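Local coordinates for protein-glutamine gamma-glutamyltransferase 2 (Pagrus major, PDB 1G0D) that probably catalyses the calcium-dependent joining of peptide-bound glutamine to lysine side chains or other primary amines, so cross-linking or aminating proteins, at residues 299-304 and 327-332; 306-311 and 396-401. All blocks are in the same frame, centred on the assembly; numbering follows the deposited sequence.

Contact 1 of 2, residues 299-304 and 327-332; sequences AHDVDG and SSWNFH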
loop_
_atom_site.group_PDB
_atom_site.type_symbol
_atom_site.label_atom_id
_atom_site.label_comp_id
_atom_site.label_asym_id
_atom_site.label_seq_id
_atom_site.Cartn_x
_atom_site.Cartn_y
_atom_site.Cartn_z
ATOM N N ALA A 299 -13.934 7.041 -6.252
ATOM C CA ALA A 299 -15.113 6.403 -6.824
ATOM C C ALA A 299 -14.964 4.874 -6.901
ATOM O O ALA A 299 -15.194 4.253 -7.948
ATOM C CB ALA A 299 -15.385 6.958 -8.185
ATOM N N HIS A 300 -14.608 4.259 -5.780
ATOM C CA HIS A 300 -14.460 2.804 -5.746
ATOM C C HIS A 300 -15.787 2.056 -5.883
ATOM O O HIS A 300 -15.893 1.038 -6.571
ATOM C CB HIS A 300 -13.832 2.373 -4.438
ATOM C CG HIS A 300 -13.442 0.940 -4.433
ATOM N ND1 HIS A 300 -12.505 0.426 -5.306
ATOM C CD2 HIS A 300 -13.869 -0.100 -3.681
ATOM C CE1 HIS A 300 -12.372 -0.871 -5.090
ATOM N NE2 HIS A 300 -13.188 -1.215 -4.110
ATOM N N ASP A 301 -16.766 2.579 -5.149
ATOM C CA ASP A 301 -18.157 2.112 -5.019
ATOM C C ASP A 301 -18.952 1.913 -6.302
ATOM O O ASP A 301 -19.812 1.042 -6.392
ATOM C CB ASP A 301 -18.903 3.158 -4.218
ATOM C CG ASP A 301 -18.652 4.584 -4.763
ATOM O OD1 ASP A 301 -17.605 5.165 -4.412
ATOM O OD2 ASP A 301 -19.483 5.127 -5.543
ATOM N N VAL A 302 -18.678 2.798 -7.248
ATOM C CA VAL A 302 -19.303 2.907 -8.557
ATOM C C VAL A 302 -19.237 1.638 -9.449
ATOM O O VAL A 302 -20.019 1.455 -10.398
ATOM C CB VAL A 302 -18.678 4.188 -9.196
ATOM C CG1 VAL A 302 -18.068 3.921 -10.527
ATOM C CG2 VAL A 302 -19.700 5.277 -9.216
ATOM N N ASP A 303 -18.312 0.739 -9.130
ATOM C CA ASP A 303 -18.198 -0.474 -9.910
ATOM C C ASP A 303 -18.027 -0.206 -11.414
ATOM O O ASP A 303 -18.780 -0.700 -12.268
ATOM C CB ASP A 303 -19.414 -1.341 -9.682
ATOM C CG ASP A 303 -19.157 -2.781 -10.032
ATOM O OD1 ASP A 303 -18.172 -3.352 -9.492
ATOM O OD2 ASP A 303 -19.937 -3.334 -10.850
ATOM N N GLY A 304 -17.032 0.608 -11.727
ATOM C CA GLY A 304 -16.739 0.882 -13.108
ATOM C C GLY A 304 -17.640 1.778 -13.902
ATOM O O GLY A 304 -17.296 2.044 -15.034
ATOM N N SER A 327 -21.945 7.147 -1.268
ATOM C CA SER A 327 -21.052 7.517 -2.344
ATOM C C SER A 327 -19.558 7.286 -2.104
ATOM O O SER A 327 -19.136 6.378 -1.357
ATOM C CB SER A 327 -21.273 8.979 -2.707
ATOM O OG SER A 327 -21.351 9.115 -4.103
ATOM N N SER A 328 -18.779 8.132 -2.774
ATOM C CA SER A 328 -17.331 8.081 -2.766
ATOM C C SER A 328 -16.672 7.970 -1.428
ATOM O O SER A 328 -17.063 8.636 -0.472
ATOM C CB SER A 328 -16.778 9.304 -3.491
ATOM O OG SER A 328 -17.356 9.424 -4.791
ATOM N N TRP A 329 -15.647 7.126 -1.379
ATOM C CA TRP A 329 -14.868 6.898 -0.169
ATOM C C TRP A 329 -14.086 8.150 0.220
ATOM O O TRP A 329 -13.752 8.961 -0.651
ATOM C CB TRP A 329 -13.890 5.760 -0.425
ATOM C CG TRP A 329 -14.532 4.433 -0.622
ATOM C CD1 TRP A 329 -15.820 4.183 -1.035
ATOM C CD2 TRP A 329 -13.914 3.148 -0.413
ATOM N NE1 TRP A 329 -16.034 2.815 -1.093
ATOM C CE2 TRP A 329 -14.882 2.164 -0.718
ATOM C CE3 TRP A 329 -12.638 2.734 0.005
ATOM C CZ2 TRP A 329 -14.599 0.785 -0.618
ATOM C CZ3 TRP A 329 -12.363 1.363 0.103
ATOM C CH2 TRP A 329 -13.334 0.413 -0.208
ATOM N N ASN A 330 -13.766 8.314 1.508
ATOM C CA ASN A 330 -13.003 9.496 1.933
ATOM C C ASN A 330 -11.617 9.461 1.255
ATOM O O ASN A 330 -11.026 10.504 0.922
ATOM C CB ASN A 330 -12.838 9.525 3.452
ATOM C CG ASN A 330 -14.088 10.003 4.178
ATOM O OD1 ASN A 330 -15.144 10.225 3.569
ATOM N ND2 ASN A 330 -13.974 10.153 5.493
ATOM N N PHE A 331 -11.101 8.249 1.068
ATOM C CA PHE A 331 -9.822 8.027 0.391
ATOM C C PHE A 331 -9.747 6.552 0.104
ATOM O O PHE A 331 -10.525 5.764 0.618
ATOM C CB PHE A 331 -8.608 8.479 1.242
ATOM C CG PHE A 331 -8.257 7.542 2.373
ATOM C CD1 PHE A 331 -8.743 7.762 3.667
ATOM C CD2 PHE A 331 -7.479 6.420 2.143
ATOM C CE1 PHE A 331 -8.467 6.869 4.717
ATOM C CE2 PHE A 331 -7.193 5.512 3.193
ATOM C CZ PHE A 331 -7.689 5.739 4.481
ATOM N N HIS A 332 -8.833 6.181 -0.760
ATOM C CA HIS A 332 -8.658 4.789 -1.088
ATOM C C HIS A 332 -7.246 4.660 -1.583
ATOM O O HIS A 332 -6.780 5.490 -2.359
ATOM C CB HIS A 332 -9.612 4.351 -2.187
ATOM C CG HIS A 332 -9.328 2.975 -2.700
ATOM N ND1 HIS A 332 -9.113 1.903 -1.857
ATOM C CD2 HIS A 332 -9.265 2.484 -3.964
ATOM C CE1 HIS A 332 -8.935 0.806 -2.580
ATOM N NE2 HIS A 332 -9.025 1.131 -3.859
HETATM O O HOH W 1 -21.659 7.150 -5.982
#

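Contact 2 of 2, residues 306-311 and 396-401; sequences LSVDFL and ADTIYW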
loop_
_atom_site.group_PDB
_atom_site.type_symbol
_atom_site.label_atom_id
_atom_site.label_comp_id
_atom_site.label_asym_id
_atom_site.label_seq_id
_atom_site.Cartn_x
_atom_site.Cartn_y
_atom_site.Cartn_z
ATOM N N LEU A 306 -19.073 5.190 -15.211
ATOM C CA LEU A 306 -18.652 6.582 -15.263
ATOM C C LEU A 306 -19.774 7.582 -15.028
ATOM O O LEU A 306 -19.533 8.793 -14.938
ATOM C CB LEU A 306 -17.954 6.848 -16.606
ATOM C CG LEU A 306 -16.448 6.602 -16.814
ATOM C CD1 LEU A 306 -15.839 5.822 -15.681
ATOM C CD2 LEU A 306 -16.240 5.860 -18.105
ATOM N N SER A 307 -20.991 7.061 -14.903
ATOM C CA SER A 307 -22.181 7.885 -14.687
ATOM C C SER A 307 -23.145 7.314 -13.686
ATOM O O SER A 307 -23.765 6.268 -13.900
ATOM C CB SER A 307 -22.940 8.084 -15.976
ATOM O OG SER A 307 -22.599 9.338 -16.496
ATOM N N VAL A 308 -23.272 8.013 -12.580
ATOM C CA VAL A 308 -24.179 7.587 -11.554
ATOM C C VAL A 308 -25.049 8.765 -11.108
ATOM O O VAL A 308 -24.569 9.880 -10.881
ATOM C CB VAL A 308 -23.369 6.992 -10.344
ATOM C CG1 VAL A 308 -24.263 6.806 -9.111
ATOM C CG2 VAL A 308 -22.716 5.670 -10.777
ATOM N N ASP A 309 -26.345 8.531 -11.055
ATOM C CA ASP A 309 -27.235 9.542 -10.564
ATOM C C ASP A 309 -27.600 8.986 -9.187
ATOM O O ASP A 309 -28.004 7.841 -9.043
ATOM C CB ASP A 309 -28.401 9.687 -11.528
ATOM C CG ASP A 309 -27.960 10.312 -12.860
ATOM O OD1 ASP A 309 -27.572 11.497 -12.868
ATOM O OD2 ASP A 309 -27.974 9.628 -13.903
ATOM N N PHE A 310 -27.379 9.794 -8.170
ATOM C CA PHE A 310 -27.605 9.405 -6.804
ATOM C C PHE A 310 -28.879 10.044 -6.293
ATOM O O PHE A 310 -28.906 11.249 -6.062
ATOM C CB PHE A 310 -26.419 9.881 -5.982
ATOM C CG PHE A 310 -26.270 9.188 -4.677
ATOM C CD1 PHE A 310 -25.422 8.112 -4.550
ATOM C CD2 PHE A 310 -26.988 9.607 -3.564
ATOM C CE1 PHE A 310 -25.292 7.460 -3.327
ATOM C CE2 PHE A 310 -26.858 8.963 -2.351
ATOM C CZ PHE A 310 -26.008 7.888 -2.233
ATOM N N LEU A 311 -29.922 9.228 -6.101
ATOM C CA LEU A 311 -31.236 9.682 -5.616
ATOM C C LEU A 311 -31.387 9.782 -4.105
ATOM O O LEU A 311 -31.218 8.816 -3.355
ATOM C CB LEU A 311 -32.324 8.767 -6.144
ATOM C CG LEU A 311 -32.188 8.419 -7.617
ATOM C CD1 LEU A 311 -33.383 7.585 -8.031
ATOM C CD2 LEU A 311 -32.099 9.698 -8.435
ATOM N N ALA A 396 -15.138 8.868 -12.250
ATOM C CA ALA A 396 -16.603 8.680 -12.219
ATOM C C ALA A 396 -17.424 9.930 -11.913
ATOM O O ALA A 396 -17.063 10.687 -11.018
ATOM C CB ALA A 396 -16.980 7.565 -11.212
ATOM N N ASP A 397 -18.539 10.132 -12.633
ATOM C CA ASP A 397 -19.414 11.302 -12.396
ATOM C C ASP A 397 -20.686 10.952 -11.659
ATOM O O ASP A 397 -21.561 10.327 -12.242
ATOM C CB ASP A 397 -19.843 11.974 -13.708
ATOM C CG ASP A 397 -20.417 13.386 -13.491
ATOM O OD1 ASP A 397 -19.896 14.133 -12.644
ATOM O OD2 ASP A 397 -21.388 13.766 -14.169
ATOM N N THR A 398 -20.779 11.352 -10.389
ATOM C CA THR A 398 -21.968 11.127 -9.562
ATOM C C THR A 398 -22.747 12.446 -9.440
ATOM O O THR A 398 -22.230 13.462 -8.956
ATOM C CB THR A 398 -21.617 10.608 -8.105
ATOM O OG1 THR A 398 -21.795 9.187 -8.026
ATOM C CG2 THR A 398 -22.545 11.187 -7.075
ATOM N N ILE A 399 -23.989 12.431 -9.905
ATOM C CA ILE A 399 -24.838 13.597 -9.808
ATOM C C ILE A 399 -25.967 13.281 -8.822
ATOM O O ILE A 399 -26.712 12.337 -9.043
ATOM C CB ILE A 399 -25.426 13.913 -11.164
ATOM C CG1 ILE A 399 -24.298 14.343 -12.097
ATOM C CG2 ILE A 399 -26.513 14.980 -11.028
ATOM C CD1 ILE A 399 -24.721 14.471 -13.552
ATOM N N TYR A 400 -26.091 14.046 -7.738
ATOM C CA TYR A 400 -27.155 13.818 -6.750
ATOM C C TYR A 400 -28.499 14.440 -7.139
ATOM O O TYR A 400 -28.528 15.519 -7.714
ATOM C CB TYR A 400 -26.769 14.422 -5.432
ATOM C CG TYR A 400 -25.809 13.598 -4.646
ATOM C CD1 TYR A 400 -24.436 13.625 -4.930
ATOM C CD2 TYR A 400 -26.249 12.888 -3.525
ATOM C CE1 TYR A 400 -23.521 12.977 -4.093
ATOM C CE2 TYR A 400 -25.354 12.239 -2.679
ATOM C CZ TYR A 400 -23.987 12.291 -2.955
ATOM O OH TYR A 400 -23.113 11.729 -2.035
ATOM N N TRP A 401 -29.606 13.780 -6.813
ATOM C CA TRP A 401 -30.923 14.326 -7.143
ATOM C C TRP A 401 -31.929 14.223 -6.012
ATOM O O TRP A 401 -31.939 13.245 -5.261
ATOM C CB TRP A 401 -31.523 13.615 -8.341
ATOM C CG TRP A 401 -30.656 13.618 -9.542
ATOM C CD1 TRP A 401 -29.537 12.860 -9.752
ATOM C CD2 TRP A 401 -30.849 14.384 -10.736
ATOM N NE1 TRP A 401 -29.027 13.111 -11.002
ATOM C CE2 TRP A 401 -29.820 14.046 -11.626
ATOM C CE3 TRP A 401 -31.798 15.330 -11.139
ATOM C CZ2 TRP A 401 -29.711 14.612 -12.881
ATOM C CZ3 TRP A 401 -31.689 15.885 -12.392
ATOM C CH2 TRP A 401 -30.660 15.531 -13.243
#

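Contact 1 of 2, residues 299-304 and 327-332
Ala299 lies against Ser328, with Ala299 CA 4.3 Å from Ser328 OG. Here the loop after strand 290-298 meets segment 327-332, on the way into strand 329-339. The contact contains His332 of the Cys-His-Asp catalytic triad of the transglutaminase core and holds an aromatic cluster of His300, Trp329 and His332. His300 begins a type I turn that ends at Asp303. Its CB lies over the five-membered ring of Trp329 in a CH-pi contact. CG stands anti to the backbone N (chi1 -170°), which carries the imidazole to the six-membered ring, edge toward its face, a T-shaped pair with planes at 66°. His300 CD2 leads, 3.3 Å from Trp329 CZ2. On the His332 side the two imidazoles meet obliquely, His300 ND1 lying 3.8 Å from His332 NE2 without bonding. Each nitrogen has another partner: His300 ND1 bonds Glu393, and His332 NE2 bonds the active-site Asp355. Trp329 and His332 also touch the active-site Cys272, so the cluster includes one triad residue and lies beside a second. Asp301 follows, its OD1 3.4 Å from Ser328 CA. A water donates to Asp301 OD2 at 3.0 Å and lies 2.7 Å from Ser327 OG.

Contact 2 of 2, residues 306-311 and 396-401
Asp309 and Trp401 are joined by a side-chain hydrogen bond across two parallel strands, Trp401 NE1 to Asp309 OD1 at 2.9 Å. The bond is bent, with 143° at the hydrogen. NE1 meets OD1 on its anti side, tilted out of the carboxylate plane. Trp401 CG lies beside its own backbone N (chi1 -55°), which brings the indole alongside Asp309, two residues before Leu311, the residue paired with Trp401 across the strands. Leu311 CD2 packs on Trp401 CB at 4.0 Å. Replacing Trp401 by a leucine removes the indole N-H and would probably leave Asp309 OD1 without this mate and Arg409 without the ring for its cation-pi contact. On the other face Phe310 and Tyr400 lie side by side. Their rings are oblique, centroids 4.6 Å apart, and Phe310 CB rests over the Tyr400 face in a CH-pi contact. Phe310 CD2 comes to 3.2 Å from Tyr400 CE2. On the same face Thr398 OG1 is 3.6 Å from Val308 CB.

Between the two faces, the backbone bonds fix the parallel register. Val308 and Phe310 each use both N and O toward the partner strand: they donate to Asp397 O and Ile399 O and accept from Ile399 N and Trp401 N. Asp397 N adds a bond to Leu306 O. Asp397 is a probable calcium ligand, by analogy with relatives. In this structure its OD2 forms a salt bridge with Arg459, which also makes a long, weak ion pair with Asp309 OD1.

Leu306 packs on helix 387-395, which leads into strand 397-403. That strand lies between strand 307-312, outermost in this mixed sheet within the chain, and strand 409-414, where Tyr400 packs on Ile412.

From the N terminus, strand 290-298 leads into 299-304, the first half of contact 1, and then at once into 306-311, the first half of contact 2. Contact 1 closes when 327-332 returns after an excursion of 22 residues that includes strand 307-312. Contact 2 closes much later, at 396-401, after strand 350-355 and helix 387-395. The segments therefore alternate, and the two closures cross. Contact 1 lies where strands 290-298 and 329-339 of the antiparallel sheet carrying His332 and Asp355 run into loops; contact 2 builds the edge of the mixed sheet. They touch directly: Val302 packs on Val308, Ala299 on Ala396, and Ser327 on Tyr400 OH. This joins the active-site region to the mixed sheet.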